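Local coordinates for protein 2',5'-phosphodiesterase 12 (Homo sapiens, PDB 4Z0V) that belongs to the endonuclease/exonuclease/phosphatase family, pairing a DNase I-like alpha/beta domain with an N-terminal domain of the E-set clan, and is modelled with magnesium, at residues A[228-233]-A[302-307]; A[311-316]-A[320-325]. All coordinates share one frame; numbering follows the deposited sequence.

Contact 1: residues A[228-233]-A[302-307]; sequences HDISFY and MAVALA
V304 meets both I230 and F232, joining the end of strand 222-231 and the start of helix 232-238 to helix 295-316, which packs on the same sheet of the DNase I-like alpha/beta fold. CG1 of V304 lies 4.0 Å from CD1 of I230. The same methyl sits at the edge of the F232 ring, near its plane, 3.8 Å from CD1. One valine methyl thus touches both an aliphatic end and the rim of a ring. V304 CG1 is anti to the backbone N (chi1 173°), which brings this branch to the two residues. A305 completes the contact: its CB approaches the F232 ring obliquely, 3.6 Å from CE1.

The contact is wholly apolar and mostly buried. I230 ends strand 222-231, and F232 starts helix 232-238, with S231 at the N-cap position. Strand gives way to helix here, and the end of the F232 ring comes nearer helix 295-316. Backbone hydrogen bonds to L266 and S264 hold I230 and F232 in place beside strand 265-273. L288 and Q301 also touch the ring of F232. Farther down the strand, the backbone O of H228 accepts from NE2 of H308 on the same long helix.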
ATOM      1  N   HIS A 228       9.394 -11.944  -7.552  1.00 10.91           N
ATOM      2  CA  HIS A 228      10.833 -11.773  -7.775  1.00 10.19           C
ATOM      3  C   HIS A 228      11.397 -10.707  -6.819  1.00 12.40           C
ATOM      4  O   HIS A 228      12.091  -9.772  -7.224  1.00 12.88           O
ATOM      5  CB  HIS A 228      11.061 -11.400  -9.250  1.00 11.45           C
ATOM      6  CG  HIS A 228      10.359 -12.325 -10.206  1.00 14.32           C
ATOM      7  ND1 HIS A 228      10.963 -13.484 -10.659  1.00 15.10           N
ATOM      8  CD2 HIS A 228       9.107 -12.256 -10.723  1.00 16.16           C
ATOM      9  CE1 HIS A 228      10.073 -14.073 -11.448  1.00 14.77           C
ATOM     10  NE2 HIS A 228       8.939 -13.382 -11.501  1.00 15.57           N
ATOM     11  N   ASP A 229      11.067 -10.834  -5.546  1.00 11.00           N
ATOM     12  CA  ASP A 229      11.516  -9.839  -4.564  1.00 10.92           C
ATOM     13  C   ASP A 229      13.015  -9.909  -4.302  1.00 13.97           C
ATOM     14  O   ASP A 229      13.619 -10.989  -4.319  1.00 12.66           O
ATOM     15  CB  ASP A 229      10.804 -10.021  -3.227  1.00 12.56           C
ATOM     16  CG  ASP A 229       9.291 -10.003  -3.251  1.00 13.80           C
ATOM     17  OD1 ASP A 229       8.692  -9.630  -4.315  1.00 11.16           O
ATOM     18  OD2 ASP A 229       8.704 -10.305  -2.223  1.00 13.49           O
ATOM     19  N   ILE A 230      13.612  -8.760  -4.020  1.00  9.96           N
ATOM     20  CA  ILE A 230      15.038  -8.730  -3.679  1.00 10.16           C
ATOM     21  C   ILE A 230      15.305  -7.748  -2.559  1.00 13.44           C
ATOM     22  O   ILE A 230      14.518  -6.826  -2.333  1.00 13.26           O
ATOM     23  CB  ILE A 230      15.959  -8.365  -4.891  1.00 12.11           C
ATOM     24  CG1 ILE A 230      15.590  -6.978  -5.513  1.00 12.72           C
ATOM     25  CG2 ILE A 230      16.019  -9.487  -5.966  1.00 14.09           C
ATOM     26  CD1 ILE A 230      16.724  -6.310  -6.429  1.00 12.10           C
ATOM     27  N   SER A 231      16.461  -7.929  -1.890  1.00 11.10           N
ATOM     28  CA  SER A 231      17.080  -6.924  -1.047  1.00 11.96           C
ATOM     29  C   SER A 231      18.102  -6.253  -1.963  1.00 14.90           C
ATOM     30  O   SER A 231      18.829  -6.983  -2.641  1.00 13.76           O
ATOM     31  CB  SER A 231      17.748  -7.552   0.172  1.00 16.39           C
ATOM     32  OG  SER A 231      16.744  -8.009   1.067  1.00 26.04           O
ATOM     33  N   PHE A 232      18.134  -4.912  -2.064  1.00 11.06           N
ATOM     34  CA  PHE A 232      19.114  -4.274  -2.964  1.00 11.93           C
ATOM     35  C   PHE A 232      20.558  -4.650  -2.612  1.00 15.71           C
ATOM     36  O   PHE A 232      21.325  -4.900  -3.525  1.00 13.69           O
ATOM     37  CB  PHE A 232      19.001  -2.738  -2.989  1.00 13.20           C
ATOM     38  CG  PHE A 232      17.662  -2.207  -3.477  1.00 13.59           C
ATOM     39  CD1 PHE A 232      17.228  -2.451  -4.778  1.00 16.46           C
ATOM     40  CD2 PHE A 232      16.845  -1.462  -2.639  1.00 14.68           C
ATOM     41  CE1 PHE A 232      15.984  -1.974  -5.216  1.00 16.26           C
ATOM     42  CE2 PHE A 232      15.602  -0.996  -3.074  1.00 16.61           C
ATOM     43  CZ  PHE A 232      15.189  -1.240  -4.361  1.00 14.76           C
ATOM     44  N   TYR A 233      20.920  -4.731  -1.316  1.00 13.66           N
ATOM     45  CA  TYR A 233      22.321  -5.009  -0.960  1.00 14.77           C
ATOM     46  C   TYR A 233      22.741  -6.409  -1.443  1.00 17.22           C
ATOM     47  O   TYR A 233      23.854  -6.589  -1.921  1.00 18.77           O
ATOM     48  CB  TYR A 233      22.545  -4.853   0.565  1.00 17.20           C
ATOM     49  CG  TYR A 233      22.069  -6.024   1.393  1.00 21.00           C
ATOM     50  CD1 TYR A 233      20.794  -6.038   1.950  1.00 22.54           C
ATOM     51  CD2 TYR A 233      22.903  -7.114   1.642  1.00 23.47           C
ATOM     52  CE1 TYR A 233      20.343  -7.128   2.699  1.00 23.50           C
ATOM     53  CE2 TYR A 233      22.461  -8.207   2.384  1.00 25.07           C
ATOM     54  CZ  TYR A 233      21.174  -8.218   2.894  1.00 31.19           C
ATOM     55  OH  TYR A 233      20.741  -9.292   3.630  1.00 34.43           O
ATOM     56  N   MET A 302      17.949   2.726  -7.118  1.00 12.07           N
ATOM     57  CA  MET A 302      17.110   2.818  -8.317  1.00 11.87           C
ATOM     58  C   MET A 302      17.784   2.111  -9.510  1.00 16.23           C
ATOM     59  O   MET A 302      17.101   1.412 -10.260  1.00 15.24           O
ATOM     60  CB  MET A 302      16.782   4.295  -8.639  1.00 13.35           C
ATOM     61  CG  MET A 302      15.928   4.503  -9.909  1.00 17.39           C
ATOM     62  SD  MET A 302      14.366   3.567  -9.941  1.00 21.49           S
ATOM     63  CE  MET A 302      13.689   3.999  -8.481  1.00 18.17           C
ATOM     64  N   ALA A 303      19.108   2.252  -9.668  1.00 13.10           N
ATOM     65  CA  ALA A 303      19.836   1.591 -10.764  1.00 12.99           C
ATOM     66  C   ALA A 303      19.733   0.047 -10.631  1.00 16.35           C
ATOM     67  O   ALA A 303      19.499  -0.643 -11.634  1.00 16.64           O
ATOM     68  CB  ALA A 303      21.295   2.028 -10.749  1.00 13.92           C
ATOM     69  N   VAL A 304      19.837  -0.472  -9.388  1.00 11.80           N
ATOM     70  CA  VAL A 304      19.680  -1.920  -9.110  1.00 10.97           C
ATOM     71  C   VAL A 304      18.231  -2.310  -9.444  1.00 12.91           C
ATOM     72  O   VAL A 304      17.997  -3.346 -10.090  1.00 12.01           O
ATOM     73  CB  VAL A 304      20.016  -2.287  -7.639  1.00 13.80           C
ATOM     74  CG1 VAL A 304      19.669  -3.758  -7.328  1.00 12.94           C
ATOM     75  CG2 VAL A 304      21.479  -2.004  -7.299  1.00 13.79           C
ATOM     76  N   ALA A 305      17.269  -1.518  -8.934  1.00 11.02           N
ATOM     77  CA  ALA A 305      15.837  -1.821  -9.137  1.00 11.37           C
ATOM     78  C   ALA A 305      15.511  -1.916 -10.609  1.00 14.96           C
ATOM     79  O   ALA A 305      14.872  -2.875 -11.026  1.00 12.67           O
ATOM     80  CB  ALA A 305      14.949  -0.758  -8.473  1.00 12.45           C
ATOM     81  N   LEU A 306      15.931  -0.924 -11.400  1.00 11.60           N
ATOM     82  CA  LEU A 306      15.600  -0.916 -12.828  1.00 12.83           C
ATOM     83  C   LEU A 306      16.273  -2.068 -13.582  1.00 15.37           C
ATOM     84  O   LEU A 306      15.611  -2.670 -14.435  1.00 14.27           O
ATOM     85  CB  LEU A 306      15.922   0.442 -13.476  1.00 12.01           C
ATOM     86  CG  LEU A 306      15.052   1.633 -12.990  1.00 15.96           C
ATOM     87  CD1 LEU A 306      15.483   2.949 -13.694  1.00 14.96           C
ATOM     88  CD2 LEU A 306      13.533   1.378 -13.208  1.00 18.25           C
ATOM     89  N   ALA A 307      17.520  -2.425 -13.223  1.00 12.79           N
ATOM     90  CA  ALA A 307      18.224  -3.565 -13.840  1.00 13.22           C
ATOM     91  C   ALA A 307      17.516  -4.872 -13.459  1.00 14.17           C
ATOM     92  O   ALA A 307      17.392  -5.762 -14.290  1.00 13.82           O
ATOM     93  CB  ALA A 307      19.686  -3.605 -13.406  1.00 14.18           C
TER

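Contact 2: residues A[311-316]-A[320-325]; sequences HVSCDL and IPVIFC
S313 lays its CB over the backbone and side chain of I320, 3.5 Å from the carbonyl O and 3.8 Å from CG1. The two residues face each other across the short turn that leads from helix 295-316 into strand 322-327. This is the second half of a beta-alpha-beta unit that begins with strand 280-287.

One direct backbone bond closes the turn. I320 N donates to S313 O at 2.9 Å, and the N-H...O angle is 158°. The donor is tilted 19° from the carbonyl plane. I320 CG1 stands between its own backbone N and carbonyl carbon (chi1 59°), and in this position it packs against S313 CA as well as CB. V322 adds a methyl from the strand: its CG2 lies 3.9 Å from S313 OG. V322 also touches I309 and F369, so the start of the strand is packed under the helix.

The last turn of the helix is widened to a pi-type turn. H311 O accepts from both D315 N and L316 N. On the outer side, H311 ND1 donates to D315 OD2 at 3.2 Å, nearly in the imidazole plane and on the anti lone pair of the carboxylate.

The hydroxyl of S313 is also hydrogen-bonded to I309 O, one turn back. A water donates to S313 OG at 2.8 Å and to I320 O at 2.7 Å. The direct bond and the water bridge therefore pair I320 N, I320 O and S313 O in a buried place, with aliphatic carbons of I320 and V322 packed beside the serine.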
ATOM      1  N   HIS A 311      15.465  -7.357 -16.042  1.00 12.70           N
ATOM      2  CA  HIS A 311      15.713  -8.798 -16.091  1.00 13.48           C
ATOM      3  C   HIS A 311      14.404  -9.561 -16.000  1.00 13.41           C
ATOM      4  O   HIS A 311      14.159 -10.467 -16.794  1.00 13.24           O
ATOM      5  CB  HIS A 311      16.643  -9.227 -14.944  1.00 15.23           C
ATOM      6  CG  HIS A 311      16.827 -10.706 -14.834  1.00 19.72           C
ATOM      7  ND1 HIS A 311      17.470 -11.426 -15.819  1.00 23.18           N
ATOM      8  CD2 HIS A 311      16.472 -11.548 -13.836  1.00 23.49           C
ATOM      9  CE1 HIS A 311      17.481 -12.684 -15.398  1.00 23.27           C
ATOM     10  NE2 HIS A 311      16.903 -12.801 -14.202  1.00 23.75           N
ATOM     11  N   VAL A 312      13.575  -9.229 -14.997  1.00  9.75           N
ATOM     12  CA  VAL A 312      12.308  -9.936 -14.832  1.00  9.75           C
ATOM     13  C   VAL A 312      11.398  -9.754 -16.045  1.00 11.83           C
ATOM     14  O   VAL A 312      10.809 -10.732 -16.527  1.00 11.86           O
ATOM     15  CB  VAL A 312      11.594  -9.458 -13.541  1.00 12.84           C
ATOM     16  CG1 VAL A 312      10.164 -10.007 -13.453  1.00 13.52           C
ATOM     17  CG2 VAL A 312      12.398  -9.854 -12.306  1.00 12.57           C
ATOM     18  N   SER A 313      11.233  -8.504 -16.487  1.00 10.92           N
ATOM     19  CA  SER A 313      10.260  -8.174 -17.515  1.00 10.51           C
ATOM     20  C   SER A 313      10.691  -8.477 -18.942  1.00 14.90           C
ATOM     21  O   SER A 313       9.802  -8.608 -19.777  1.00 15.75           O
ATOM     22  CB  SER A 313       9.824  -6.710 -17.420  1.00 11.87           C
ATOM     23  OG  SER A 313      10.876  -5.804 -17.734  1.00 16.59           O
ATOM     24  N   CYS A 314      11.989  -8.588 -19.223  1.00 13.36           N
ATOM     25  CA  CYS A 314      12.501  -8.774 -20.586  1.00 14.95           C
ATOM     26  C   CYS A 314      13.342 -10.030 -20.777  1.00 18.25           C
ATOM     27  O   CYS A 314      13.537 -10.442 -21.909  1.00 17.35           O
ATOM     28  CB  CYS A 314      13.279  -7.535 -21.005  1.00 17.12           C
ATOM     29  SG  CYS A 314      12.232  -6.085 -21.199  1.00 22.42           S
ATOM     30  N   ASP A 315      13.842 -10.613 -19.704  1.00 14.04           N
ATOM     31  CA  ASP A 315      14.666 -11.825 -19.761  1.00 14.72           C
ATOM     32  C   ASP A 315      13.867 -13.016 -19.253  1.00 18.30           C
ATOM     33  O   ASP A 315      13.692 -13.975 -20.009  1.00 17.99           O
ATOM     34  CB  ASP A 315      15.975 -11.649 -18.962  1.00 16.64           C
ATOM     35  CG  ASP A 315      16.991 -10.673 -19.534  1.00 38.29           C
ATOM     36  OD1 ASP A 315      16.818 -10.243 -20.694  1.00 41.36           O
ATOM     37  OD2 ASP A 315      17.990 -10.378 -18.835  1.00 48.33           O
ATOM     38  N   LEU A 316      13.355 -12.960 -17.996  1.00 15.11           N
ATOM     39  CA  LEU A 316      12.551 -14.047 -17.416  1.00 14.52           C
ATOM     40  C   LEU A 316      11.262 -14.177 -18.193  1.00 17.28           C
ATOM     41  O   LEU A 316      10.880 -15.275 -18.556  1.00 19.84           O
ATOM     42  CB  LEU A 316      12.272 -13.846 -15.910  1.00 14.75           C
ATOM     43  CG  LEU A 316      13.499 -13.848 -14.979  1.00 20.75           C
ATOM     44  CD1 LEU A 316      13.071 -13.810 -13.495  1.00 20.65           C
ATOM     45  CD2 LEU A 316      14.385 -15.101 -15.207  1.00 22.83           C
ATOM     46  N   ILE A 320       7.349  -7.800 -21.003  1.00 12.51           N
ATOM     47  CA  ILE A 320       6.062  -7.395 -20.443  1.00 11.66           C
ATOM     48  C   ILE A 320       6.174  -5.972 -19.880  1.00 14.93           C
ATOM     49  O   ILE A 320       7.259  -5.581 -19.449  1.00 14.74           O
ATOM     50  CB  ILE A 320       5.566  -8.401 -19.390  1.00 13.44           C
ATOM     51  CG1 ILE A 320       6.591  -8.546 -18.217  1.00 12.71           C
ATOM     52  CG2 ILE A 320       5.278  -9.744 -20.074  1.00 12.40           C
ATOM     53  CD1 ILE A 320       6.010  -9.392 -17.044  1.00 12.23           C
ATOM     54  N   PRO A 321       5.061  -5.205 -19.837  1.00 11.60           N
ATOM     55  CA  PRO A 321       5.152  -3.828 -19.345  1.00 11.88           C
ATOM     56  C   PRO A 321       5.265  -3.745 -17.829  1.00 14.96           C
ATOM     57  O   PRO A 321       5.068  -4.739 -17.143  1.00 14.08           O
ATOM     58  CB  PRO A 321       3.873  -3.181 -19.864  1.00 13.56           C
ATOM     59  CG  PRO A 321       2.902  -4.289 -19.958  1.00 16.79           C
ATOM     60  CD  PRO A 321       3.694  -5.517 -20.317  1.00 13.15           C
ATOM     61  N   VAL A 322       5.603  -2.559 -17.326  1.00 12.41           N
ATOM     62  CA  VAL A 322       5.890  -2.348 -15.908  1.00 12.01           C
ATOM     63  C   VAL A 322       5.095  -1.220 -15.277  1.00 14.06           C
ATOM     64  O   VAL A 322       4.830  -0.190 -15.893  1.00 12.15           O
ATOM     65  CB  VAL A 322       7.434  -2.037 -15.783  1.00 16.00           C
ATOM     66  CG1 VAL A 322       7.819  -1.608 -14.359  1.00 15.90           C
ATOM     67  CG2 VAL A 322       8.289  -3.230 -16.229  1.00 16.05           C
ATOM     68  N   ILE A 323       4.732  -1.429 -13.998  1.00 10.50           N
ATOM     69  CA  ILE A 323       4.186  -0.411 -13.100  1.00 11.46           C
ATOM     70  C   ILE A 323       5.157  -0.422 -11.946  1.00 13.69           C
ATOM     71  O   ILE A 323       5.429  -1.499 -11.414  1.00 12.61           O
ATOM     72  CB  ILE A 323       2.721  -0.628 -12.633  1.00 14.91           C
ATOM     73  CG1 ILE A 323       1.731  -0.521 -13.802  1.00 15.95           C
ATOM     74  CG2 ILE A 323       2.347   0.391 -11.517  1.00 16.12           C
ATOM     75  CD1 ILE A 323       0.354  -1.100 -13.461  1.00 15.96           C
ATOM     76  N   PHE A 324       5.710   0.725 -11.581  1.00 10.26           N
ATOM     77  CA  PHE A 324       6.647   0.782 -10.457  1.00  9.90           C
ATOM     78  C   PHE A 324       6.176   1.835  -9.452  1.00 12.70           C
ATOM     79  O   PHE A 324       6.310   3.048  -9.669  1.00 12.44           O
ATOM     80  CB  PHE A 324       8.078   1.070 -10.969  1.00 11.30           C
ATOM     81  CG  PHE A 324       9.241   0.955 -10.005  1.00 12.02           C
ATOM     82  CD1 PHE A 324       9.042   0.584  -8.672  1.00 13.24           C
ATOM     83  CD2 PHE A 324      10.541   1.200 -10.429  1.00 14.04           C
ATOM     84  CE1 PHE A 324      10.129   0.442  -7.795  1.00 15.24           C
ATOM     85  CE2 PHE A 324      11.626   1.066  -9.547  1.00 16.41           C
ATOM     86  CZ  PHE A 324      11.411   0.698  -8.232  1.00 14.95           C
ATOM     87  N   CYS A 325       5.585   1.352  -8.360  1.00 10.15           N
ATOM     88  CA  CYS A 325       5.080   2.177  -7.266  1.00 10.40           C
ATOM     89  C   CYS A 325       6.128   2.307  -6.198  1.00 12.13           C
ATOM     90  O   CYS A 325       6.966   1.426  -6.046  1.00 11.86           O
ATOM     91  CB  CYS A 325       3.828   1.530  -6.674  1.00 11.50           C
ATOM     92  SG  CYS A 325       2.415   1.465  -7.795  1.00 15.41           S
TER
HETATM   93  O   HOH W   1       9.558  -4.137 -19.554  1.00 34.01           O

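In the fold
Strand 222-231 comes first, and its end at 228-233 is one half of contact 1. The chain then passes through three helices, strands 265-273 and 280-287 and the start of helix 295-316, and contact 1 closes this long loop at 302-307. Contact 2 follows in series, neither nested nor crossed, and closes a loop of three residues. Both use helix 295-316 and both reach the same mixed sheet. Contact 1 ties the helix to the end of strand 222-231 and the start of helix 232-238; contact 2 ties its C-terminal end to strand 322-327. They also touch: H228 packs on V312 and L316, while F324 packs on M302 and A305.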